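Local coordinates for oxidoreductase, zinc-binding dehydrogenase family (Myxococcus xanthus, PDB 5K1S), which acts as a medium-chain reductase in an alternative de novo route to isovaleryl coenzyme A and binds zinc, at residues A[41-47]-A[87-92]; A[38-42]-A[140-144]. All coordinates share one frame; numbering follows the deposited sequence.

Interaction 1 of 2, residues A[41-47]-A[87-92]; sequences RPGRGEV and EVGPDT
Pro90 O is gripped by two donors. Gly45 N lies 2.8 Å from Pro90 O, almost in line with the carbonyl, its N-H pointing straight at the oxygen (179°). Arg44 CA adds a weaker CA-H...O contact to Pro90 O. Glu46 O accepts Gly89 N at 3.2 Å, the donor tilted 28° from the carbonyl plane, and Thr92 CG2 packs against that oxygen. This pairing illustrates how an antiparallel ladder frays into loops: Val47 and Val88 form a non-hydrogen-bonded pair in the sheet of the GroES-like domain, their methyls side by side, and beyond them the type II turn Gly43 to Glu46 on one side faces the loop 89-92 on the other. A CB on Gly89 would run into Gly43 O. Salt bridges stand at both ends. Arg44 runs out with CG anti to the backbone N (chi1 168°) and bends at chi3, which brings a guanidinium face over Asp91 OD2, 2.9 Å from NE: a bridge of charges alone, since no N-H is aimed at that oxygen. Arg41 NH2 reaches Glu87 OE2, guanidinium and carboxylate oblique to each other, while NH1 hydrogen-bonds Gln15 OE1. Pro42 CG rests 3.6 Å from Glu87 CD.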
loop_
_atom_site.group_PDB
_atom_site.type_symbol
_atom_site.label_atom_id
_atom_site.label_comp_id
_atom_site.label_asym_id
_atom_site.label_seq_id
_atom_site.Cartn_x
_atom_site.Cartn_y
_atom_site.Cartn_z
ATOM N N ARG A 41 8.612 -38.490 -13.893
ATOM C CA ARG A 41 8.539 -39.409 -12.772
ATOM C C ARG A 41 8.463 -38.633 -11.467
ATOM O O ARG A 41 9.325 -37.781 -11.216
ATOM C CB ARG A 41 9.763 -40.334 -12.758
ATOM C CG ARG A 41 9.871 -41.250 -13.974
ATOM C CD ARG A 41 8.646 -42.135 -14.110
ATOM N NE ARG A 41 8.347 -42.834 -12.863
ATOM C CZ ARG A 41 7.183 -43.411 -12.586
ATOM N NH1 ARG A 41 6.191 -43.373 -13.468
ATOM N NH2 ARG A 41 7.008 -44.023 -11.421
ATOM N N PRO A 42 7.470 -38.887 -10.614
ATOM C CA PRO A 42 7.398 -38.165 -9.341
ATOM C C PRO A 42 8.402 -38.700 -8.334
ATOM O O PRO A 42 8.558 -39.911 -8.161
ATOM C CB PRO A 42 5.959 -38.419 -8.876
ATOM C CG PRO A 42 5.632 -39.755 -9.437
ATOM C CD PRO A 42 6.350 -39.836 -10.766
ATOM N N GLY A 43 9.086 -37.779 -7.666
ATOM C CA GLY A 43 10.027 -38.109 -6.622
ATOM C C GLY A 43 9.462 -37.844 -5.243
ATOM O O GLY A 43 8.250 -37.695 -5.049
ATOM N N ARG A 44 10.359 -37.779 -4.264
ATOM C CA ARG A 44 9.942 -37.542 -2.891
ATOM C C ARG A 44 9.203 -36.215 -2.781
ATOM O O ARG A 44 9.651 -35.191 -3.307
ATOM C CB ARG A 44 11.155 -37.560 -1.962
ATOM C CG ARG A 44 10.865 -37.052 -0.561
ATOM C CD ARG A 44 11.777 -37.691 0.474
ATOM N NE ARG A 44 11.503 -39.119 0.631
ATOM C CZ ARG A 44 11.926 -39.856 1.653
ATOM N NH1 ARG A 44 12.643 -39.307 2.626
ATOM N NH2 ARG A 44 11.625 -41.147 1.707
ATOM N N GLY A 45 8.059 -36.239 -2.101
ATOM C CA GLY A 45 7.249 -35.051 -1.933
ATOM C C GLY A 45 6.539 -34.579 -3.180
ATOM O O GLY A 45 5.920 -33.510 -3.154
ATOM N N GLU A 46 6.601 -35.338 -4.268
ATOM C CA GLU A 46 5.997 -34.950 -5.534
ATOM C C GLU A 46 4.843 -35.883 -5.882
ATOM O O GLU A 46 4.633 -36.926 -5.258
ATOM C CB GLU A 46 7.042 -34.953 -6.654
ATOM C CG GLU A 46 8.161 -33.946 -6.456
ATOM C CD GLU A 46 9.153 -33.940 -7.604
ATOM O OE1 GLU A 46 9.268 -34.974 -8.300
ATOM O OE2 GLU A 46 9.815 -32.902 -7.816
ATOM N N VAL A 47 4.099 -35.488 -6.910
ATOM C CA VAL A 47 2.889 -36.180 -7.335
ATOM C C VAL A 47 2.828 -36.144 -8.855
ATOM O O VAL A 47 3.154 -35.124 -9.472
ATOM C CB VAL A 47 1.636 -35.530 -6.708
ATOM C CG1 VAL A 47 0.395 -35.763 -7.557
ATOM C CG2 VAL A 47 1.418 -36.062 -5.298
ATOM N N GLU A 87 -0.247 -41.189 -9.452
ATOM C CA GLU A 87 0.890 -41.786 -8.770
ATOM C C GLU A 87 1.430 -40.779 -7.768
ATOM O O GLU A 87 1.418 -39.573 -8.025
ATOM C CB GLU A 87 1.987 -42.194 -9.760
ATOM C CG GLU A 87 3.210 -42.821 -9.111
ATOM C CD GLU A 87 4.316 -43.087 -10.110
ATOM O OE1 GLU A 87 4.127 -42.768 -11.302
ATOM O OE2 GLU A 87 5.375 -43.610 -9.703
ATOM N N VAL A 88 1.898 -41.283 -6.631
ATOM C CA VAL A 88 2.483 -40.455 -5.587
ATOM C C VAL A 88 3.868 -40.994 -5.269
ATOM O O VAL A 88 4.095 -42.208 -5.302
ATOM C CB VAL A 88 1.608 -40.427 -4.314
ATOM C CG1 VAL A 88 0.200 -39.948 -4.645
ATOM C CG2 VAL A 88 1.569 -41.800 -3.654
ATOM N N GLY A 89 4.795 -40.089 -4.970
ATOM C CA GLY A 89 6.084 -40.471 -4.453
ATOM C C GLY A 89 6.029 -40.561 -2.945
ATOM O O GLY A 89 5.009 -40.245 -2.323
ATOM N N PRO A 90 7.118 -41.001 -2.321
ATOM C CA PRO A 90 7.157 -41.023 -0.856
ATOM C C PRO A 90 6.998 -39.621 -0.288
ATOM O O PRO A 90 7.240 -38.615 -0.959
ATOM C CB PRO A 90 8.537 -41.611 -0.539
ATOM C CG PRO A 90 9.340 -41.425 -1.783
ATOM C CD PRO A 90 8.370 -41.493 -2.919
ATOM N N ASP A 91 6.573 -39.564 0.974
ATOM C CA ASP A 91 6.334 -38.297 1.664
ATOM C C ASP A 91 5.241 -37.490 0.965
ATOM O O ASP A 91 5.424 -36.325 0.604
ATOM C CB ASP A 91 7.627 -37.485 1.785
ATOM C CG ASP A 91 8.498 -37.949 2.929
ATOM O OD1 ASP A 91 7.969 -38.109 4.050
ATOM O OD2 ASP A 91 9.709 -38.162 2.709
ATOM N N THR A 92 4.089 -38.127 0.774
ATOM C CA THR A 92 2.889 -37.474 0.249
ATOM C C THR A 92 1.700 -37.868 1.116
ATOM O O THR A 92 0.705 -38.413 0.630
ATOM C CB THR A 92 2.657 -37.855 -1.213
ATOM O OG1 THR A 92 2.634 -39.282 -1.339
ATOM C CG2 THR A 92 3.759 -37.287 -2.093
#

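Interaction 2 of 2, residues A[38-42]-A[140-144]; sequences PMPRP and QFMVA
Met39 lays its thioether across Phe141, a Met-aromatic contact that joins the loop before strand 46-56 to strand 141-145 in the sheet of the GroES-like domain. The pairing is a worked case of loop-on-strand packing chiefly by shape: no hydrogen bond crosses it, and the end-to-end directions of the two segments are 30° apart. Met39 SD hovers over the ring centre, 3.9 Å from the centroid of Phe141 and only 11° off its normal. From there the methyl continues toward the rim, where Met39 CE meets Phe141 CE1. An extended Met39 chain beyond CG (chi2 -164°) carries the sulfur this far. Pro40 is the central bump, its ring set down between the side chains of Phe141 and Val143, with CG 4.1 Å from Met142 CA at the floor of the hollow. Met142 itself turns away, its side chain about 7 Å from that of His79, a zinc ligand. Replacing Phe141 with an alanine would probably leave the Met39 sulfur and methyl without the ring face they lie on and the thioether free to turn. Val143 flanks Pro40 on the other side, its branch pointing back along the proline ring. Its CG2 touches Pro40 CB at 3.6 Å and then fits against the backbone link to the next proline, 3.7 Å from both Arg41 C and Pro42 N.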
loop_
_atom_site.group_PDB
_atom_site.type_symbol
_atom_site.label_atom_id
_atom_site.label_comp_id
_atom_site.label_asym_id
_atom_site.label_seq_id
_atom_site.Cartn_x
_atom_site.Cartn_y
_atom_site.Cartn_z
ATOM N N PRO A 38 8.736 -38.214 -23.173
ATOM C CA PRO A 38 8.689 -39.182 -22.072
ATOM C C PRO A 38 7.930 -38.616 -20.883
ATOM O O PRO A 38 8.002 -37.420 -20.590
ATOM C CB PRO A 38 10.168 -39.413 -21.731
ATOM C CG PRO A 38 10.933 -38.886 -22.898
ATOM C CD PRO A 38 10.111 -37.774 -23.454
ATOM N N MET A 39 7.193 -39.485 -20.199
ATOM C CA MET A 39 6.461 -39.052 -19.023
ATOM C C MET A 39 7.431 -38.681 -17.904
ATOM O O MET A 39 8.495 -39.288 -17.767
ATOM C CB MET A 39 5.520 -40.145 -18.531
ATOM C CG MET A 39 4.268 -40.319 -19.358
ATOM S SD MET A 39 3.039 -41.286 -18.466
ATOM C CE MET A 39 2.063 -41.904 -19.829
ATOM N N PRO A 40 7.090 -37.689 -17.089
ATOM C CA PRO A 40 7.905 -37.393 -15.913
ATOM C C PRO A 40 7.635 -38.387 -14.793
ATOM O O PRO A 40 6.591 -39.038 -14.735
ATOM C CB PRO A 40 7.460 -35.981 -15.524
ATOM C CG PRO A 40 6.034 -35.928 -15.955
ATOM C CD PRO A 40 5.959 -36.751 -17.219
ATOM N N ARG A 41 8.612 -38.490 -13.893
ATOM C CA ARG A 41 8.539 -39.409 -12.772
ATOM C C ARG A 41 8.463 -38.633 -11.467
ATOM O O ARG A 41 9.325 -37.781 -11.216
ATOM C CB ARG A 41 9.763 -40.334 -12.758
ATOM C CG ARG A 41 9.871 -41.250 -13.974
ATOM C CD ARG A 41 8.646 -42.135 -14.110
ATOM N NE ARG A 41 8.347 -42.834 -12.863
ATOM C CZ ARG A 41 7.183 -43.411 -12.586
ATOM N NH1 ARG A 41 6.191 -43.373 -13.468
ATOM N NH2 ARG A 41 7.008 -44.023 -11.421
ATOM N N PRO A 42 7.470 -38.887 -10.614
ATOM C CA PRO A 42 7.398 -38.165 -9.341
ATOM C C PRO A 42 8.402 -38.700 -8.334
ATOM O O PRO A 42 8.558 -39.911 -8.161
ATOM C CB PRO A 42 5.959 -38.419 -8.876
ATOM C CG PRO A 42 5.632 -39.755 -9.437
ATOM C CD PRO A 42 6.350 -39.836 -10.766
ATOM N N GLN A 140 -0.361 -34.114 -21.284
ATOM C CA GLN A 140 -1.242 -35.113 -20.689
ATOM C C GLN A 140 -0.904 -35.385 -19.231
ATOM O O GLN A 140 -1.775 -35.837 -18.480
ATOM C CB GLN A 140 -1.167 -36.420 -21.479
ATOM C CG GLN A 140 -1.659 -36.309 -22.910
ATOM C CD GLN A 140 -1.556 -37.622 -23.663
ATOM O OE1 GLN A 140 -0.477 -38.204 -23.778
ATOM N NE2 GLN A 140 -2.683 -38.096 -24.181
ATOM N N PHE A 141 0.333 -35.117 -18.816
ATOM C CA PHE A 141 0.788 -35.418 -17.468
ATOM C C PHE A 141 1.756 -34.337 -17.013
ATOM O O PHE A 141 2.298 -33.580 -17.821
ATOM C CB PHE A 141 1.483 -36.786 -17.382
ATOM C CG PHE A 141 0.637 -37.933 -17.848
ATOM C CD1 PHE A 141 0.602 -38.285 -19.188
ATOM C CD2 PHE A 141 -0.110 -38.673 -16.946
ATOM C CE1 PHE A 141 -0.170 -39.343 -19.619
ATOM C CE2 PHE A 141 -0.884 -39.735 -17.373
ATOM C CZ PHE A 141 -0.914 -40.071 -18.710
ATOM N N MET A 142 1.975 -34.279 -15.702
ATOM C CA MET A 142 2.934 -33.348 -15.125
ATOM C C MET A 142 3.180 -33.741 -13.679
ATOM O O MET A 142 2.274 -34.224 -12.992
ATOM C CB MET A 142 2.435 -31.900 -15.202
ATOM C CG MET A 142 1.227 -31.605 -14.324
ATOM S SD MET A 142 0.584 -29.932 -14.542
ATOM C CE MET A 142 1.954 -28.955 -13.927
ATOM N N VAL A 143 4.407 -33.534 -13.232
ATOM C CA VAL A 143 4.768 -33.732 -11.834
ATOM C C VAL A 143 4.545 -32.424 -11.092
ATOM O O VAL A 143 4.726 -31.333 -11.639
ATOM C CB VAL A 143 6.222 -34.229 -11.704
ATOM C CG1 VAL A 143 6.723 -34.103 -10.267
ATOM C CG2 VAL A 143 6.312 -35.674 -12.158
ATOM N N ALA A 144 4.150 -32.534 -9.830
ATOM C CA ALA A 144 3.849 -31.360 -9.025
ATOM C C ALA A 144 4.210 -31.612 -7.567
ATOM O O ALA A 144 3.715 -32.576 -6.970
ATOM C CB ALA A 144 2.368 -30.998 -9.140
#

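Both interactions start from one continuous run, with Arg41 and Pro42 common to the two. Along the chain, 38-42 leads into 41-47, followed by 87-92 and last 140-144. Their centres lie about 11 Å apart, and both reach the same mixed sheet, in which strand 46-56 pairs antiparallel with both 80-88 and 141-145. Interaction 1 lies at the 80-88 side of that central strand and interaction 2 brings the preceding loop onto 141-145. They meet directly where Val47 O probably accepts a hydrogen bond from Ala144 N, at 2.8 Å. One proline-rich approach to a strand thus touches two of its sheet neighbours, 80-88 and 141-145, tying segments distant in sequence within a single domain.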